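Local coordinates for oligopeptide-binding protein oppA (PDB 3DRF) that captures oligopeptides outside the cell and, as the receptor of an ABC transporter, delivers them for uptake, which growth in milk requires, at residues L106-G111 with L219-F224. Sequence-based numbering, arbitrary orientation.
Sequences LKWSDG and LVTGPF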
ATOM      1  N   LEU A 106     -14.839  -8.999 -22.814  1.00  9.66           N
ATOM      2  CA  LEU A 106     -13.892  -9.241 -21.715  1.00  8.87           C
ATOM      3  C   LEU A 106     -13.903 -10.722 -21.300  1.00  8.67           C
ATOM      4  O   LEU A 106     -14.887 -11.212 -20.853  1.00  8.80           O
ATOM      5  CB  LEU A 106     -14.239  -8.325 -20.504  1.00  8.69           C
ATOM      6  CG  LEU A 106     -13.328  -8.459 -19.301  1.00  7.53           C
ATOM      7  CD1 LEU A 106     -11.864  -8.033 -19.635  1.00  9.15           C
ATOM      8  CD2 LEU A 106     -13.924  -7.631 -18.081  1.00  9.27           C
ATOM      9  N   LYS A 107     -12.745 -11.327 -21.447  1.00  8.16           N
ATOM     10  CA  LYS A 107     -12.541 -12.745 -21.173  1.00  8.14           C
ATOM     11  C   LYS A 107     -11.352 -12.969 -20.220  1.00  7.58           C
ATOM     12  O   LYS A 107     -10.496 -12.166 -20.092  1.00  8.18           O
ATOM     13  CB  LYS A 107     -12.290 -13.465 -22.523  1.00  8.90           C
ATOM     14  CG  LYS A 107     -13.499 -13.448 -23.497  1.00 11.91           C
ATOM     15  CD  LYS A 107     -13.114 -14.193 -24.791  1.00 15.79           C
ATOM     16  CE  LYS A 107     -14.279 -14.126 -25.744  1.00 18.52           C
ATOM     17  NZ  LYS A 107     -15.340 -14.850 -25.043  1.00 22.38           N
ATOM     18  N   TRP A 108     -11.378 -14.104 -19.584  1.00  7.03           N
ATOM     19  CA  TRP A 108     -10.201 -14.681 -18.918  1.00  7.18           C
ATOM     20  C   TRP A 108      -9.246 -15.310 -19.950  1.00  7.47           C
ATOM     21  O   TRP A 108      -9.622 -15.568 -21.091  1.00  7.54           O
ATOM     22  CB  TRP A 108     -10.653 -15.824 -17.947  1.00  6.39           C
ATOM     23  CG  TRP A 108     -11.505 -15.250 -16.783  1.00  6.23           C
ATOM     24  CD1 TRP A 108     -12.843 -15.337 -16.664  1.00  6.91           C
ATOM     25  CD2 TRP A 108     -11.042 -14.433 -15.700  1.00  5.60           C
ATOM     26  NE1 TRP A 108     -13.262 -14.674 -15.531  1.00  6.38           N
ATOM     27  CE2 TRP A 108     -12.170 -14.092 -14.944  1.00  5.97           C
ATOM     28  CE3 TRP A 108      -9.776 -14.021 -15.264  1.00  6.14           C
ATOM     29  CZ2 TRP A 108     -12.084 -13.352 -13.758  1.00  6.10           C
ATOM     30  CZ3 TRP A 108      -9.692 -13.266 -14.098  1.00  6.21           C
ATOM     31  CH2 TRP A 108     -10.859 -12.933 -13.352  1.00  6.11           C
ATOM     32  N   SER A 109      -8.028 -15.579 -19.488  1.00  7.66           N
ATOM     33  CA  SER A 109      -6.966 -16.074 -20.377  1.00  8.25           C
ATOM     34  C   SER A 109      -7.171 -17.552 -20.823  1.00  8.91           C
ATOM     35  O   SER A 109      -6.426 -18.041 -21.606  1.00 10.50           O
ATOM     36  CB  SER A 109      -5.619 -15.874 -19.714  1.00  8.10           C
ATOM     37  OG  SER A 109      -5.648 -16.427 -18.408  1.00  8.54           O
ATOM     38  N   ASP A 110      -8.199 -18.200 -20.323  1.00  9.23           N
ATOM     39  CA  ASP A 110      -8.601 -19.530 -20.830  1.00  9.95           C
ATOM     40  C   ASP A 110      -9.766 -19.394 -21.841  1.00 10.41           C
ATOM     41  O   ASP A 110     -10.289 -20.397 -22.255  1.00 11.99           O
ATOM     42  CB  ASP A 110      -8.981 -20.447 -19.669  1.00 10.35           C
ATOM     43  CG  ASP A 110     -10.297 -20.100 -19.043  1.00 10.53           C
ATOM     44  OD1 ASP A 110     -10.777 -18.998 -19.205  1.00 10.42           O
ATOM     45  OD2 ASP A 110     -10.860 -20.950 -18.361  1.00 13.03           O
ATOM     46  N   GLY A 111     -10.140 -18.162 -22.218  1.00  9.71           N
ATOM     47  CA  GLY A 111     -11.227 -17.946 -23.180  1.00  9.95           C
ATOM     48  C   GLY A 111     -12.651 -17.855 -22.588  1.00  9.69           C
ATOM     49  O   GLY A 111     -13.563 -17.494 -23.295  1.00 11.39           O
ATOM     50  N   LEU A 219      -5.732 -17.656 -13.826  1.00  6.81           N
ATOM     51  CA  LEU A 219      -6.290 -16.946 -14.976  1.00  6.49           C
ATOM     52  C   LEU A 219      -6.180 -15.429 -14.771  1.00  6.32           C
ATOM     53  O   LEU A 219      -6.313 -14.928 -13.668  1.00  6.88           O
ATOM     54  CB  LEU A 219      -7.778 -17.307 -15.221  1.00  6.87           C
ATOM     55  CG  LEU A 219      -8.081 -18.809 -15.388  1.00  7.82           C
ATOM     56  CD1 LEU A 219      -9.575 -19.019 -15.759  1.00  8.91           C
ATOM     57  CD2 LEU A 219      -7.160 -19.413 -16.491  1.00  9.17           C
ATOM     58  N   VAL A 220      -5.968 -14.728 -15.880  1.00  6.25           N
ATOM     59  CA  VAL A 220      -5.865 -13.260 -15.867  1.00  6.46           C
ATOM     60  C   VAL A 220      -6.628 -12.681 -17.042  1.00  6.50           C
ATOM     61  O   VAL A 220      -7.129 -13.357 -17.899  1.00  6.81           O
ATOM     62  CB  VAL A 220      -4.403 -12.770 -15.881  1.00  6.76           C
ATOM     63  CG1 VAL A 220      -3.611 -13.419 -14.725  1.00  7.71           C
ATOM     64  CG2 VAL A 220      -3.727 -13.108 -17.258  1.00  7.49           C
ATOM     65  N   THR A 221      -6.719 -11.372 -17.011  1.00  6.54           N
ATOM     66  CA  THR A 221      -7.519 -10.621 -18.003  1.00  7.32           C
ATOM     67  C   THR A 221      -6.685  -9.594 -18.843  1.00  7.41           C
ATOM     68  O   THR A 221      -7.196  -8.999 -19.710  1.00  7.30           O
ATOM     69  CB  THR A 221      -8.672  -9.811 -17.310  1.00  7.40           C
ATOM     70  OG1 THR A 221      -8.132  -8.758 -16.489  1.00  7.80           O
ATOM     71  CG2 THR A 221      -9.597 -10.735 -16.484  1.00  7.95           C
ATOM     72  N   GLY A 222      -5.417  -9.436 -18.533  1.00  7.46           N
ATOM     73  CA  GLY A 222      -4.606  -8.383 -19.117  1.00  7.47           C
ATOM     74  C   GLY A 222      -4.012  -8.726 -20.499  1.00  7.96           C
ATOM     75  O   GLY A 222      -4.266  -9.745 -21.057  1.00  8.30           O
ATOM     76  N   PRO A 223      -3.173  -7.824 -21.012  1.00  8.13           N
ATOM     77  CA  PRO A 223      -2.633  -8.014 -22.393  1.00  8.31           C
ATOM     78  C   PRO A 223      -1.668  -9.200 -22.481  1.00  8.26           C
ATOM     79  O   PRO A 223      -1.532  -9.752 -23.564  1.00  8.64           O
ATOM     80  CB  PRO A 223      -1.943  -6.658 -22.720  1.00  8.77           C
ATOM     81  CG  PRO A 223      -1.787  -5.957 -21.361  1.00  9.61           C
ATOM     82  CD  PRO A 223      -2.904  -6.480 -20.456  1.00  8.76           C
ATOM     83  N   PHE A 224      -1.058  -9.598 -21.390  1.00  8.13           N
ATOM     84  CA  PHE A 224      -0.198 -10.778 -21.315  1.00  8.32           C
ATOM     85  C   PHE A 224      -0.766 -11.744 -20.266  1.00  8.12           C
ATOM     86  O   PHE A 224      -1.482 -11.370 -19.388  1.00  9.16           O
ATOM     87  CB  PHE A 224       1.256 -10.410 -20.902  1.00  8.52           C
ATOM     88  CG  PHE A 224       2.002  -9.566 -21.942  1.00  8.50           C
ATOM     89  CD1 PHE A 224       2.863 -10.164 -22.838  1.00  8.99           C
ATOM     90  CD2 PHE A 224       1.791  -8.208 -22.036  1.00  8.31           C
ATOM     91  CE1 PHE A 224       3.500  -9.424 -23.818  1.00  8.48           C
ATOM     92  CE2 PHE A 224       2.428  -7.422 -23.012  1.00 10.06           C
ATOM     93  CZ  PHE A 224       3.301  -8.044 -23.903  1.00  9.97           C
TER
HETATM   94  O   HOH W   1      -8.488 -10.847 -21.348  1.00  9.61           O
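The type I beta turn from Trp108 to Gly111, in the loop between strand 97-102 and helix 116-127, meets the loop 219-223 that leads into strand 224-230, an outermost strand of the five-stranded mixed sheet. Serine suits the second turn position: its short side chain reaches across, and Ser109 OG receives an almost straight hydrogen bond from Val220 N (3.1 Å, 173°). In return Ser109 N gives a weak, bent bond to Val220 O (2.9 Å), so Ser109 meets both polar backbone atoms of Val220, firmly only at N. Trp108 CG lies anti to its own carbonyl carbon (chi1 -66°), bringing the indole beside Thr221, whose CG2 sits over one face of the six-membered ring of Trp108, offset toward the rim, in a CH-pi contact 3.8 Å from its centroid. Threonine fits doubly here, since its OG1 bonds to Asp70. The indole NE1 is hydrogen-bonded to Asp118. Leu219 packs CB against Trp108 CE3 (3.8 Å) and CD1 against the Asp110 carboxylate, whose OD1 is bonded to Ser112. With an alanine at Trp108, Thr221 CG2 and Leu219 CB would probably lose their aromatic partner and Asp118 this donor. The serine hydroxyl, a weak backbone bond and a water between Lys107 O and Thr221 O thus join turn to loop, beside the indole's apolar contacts.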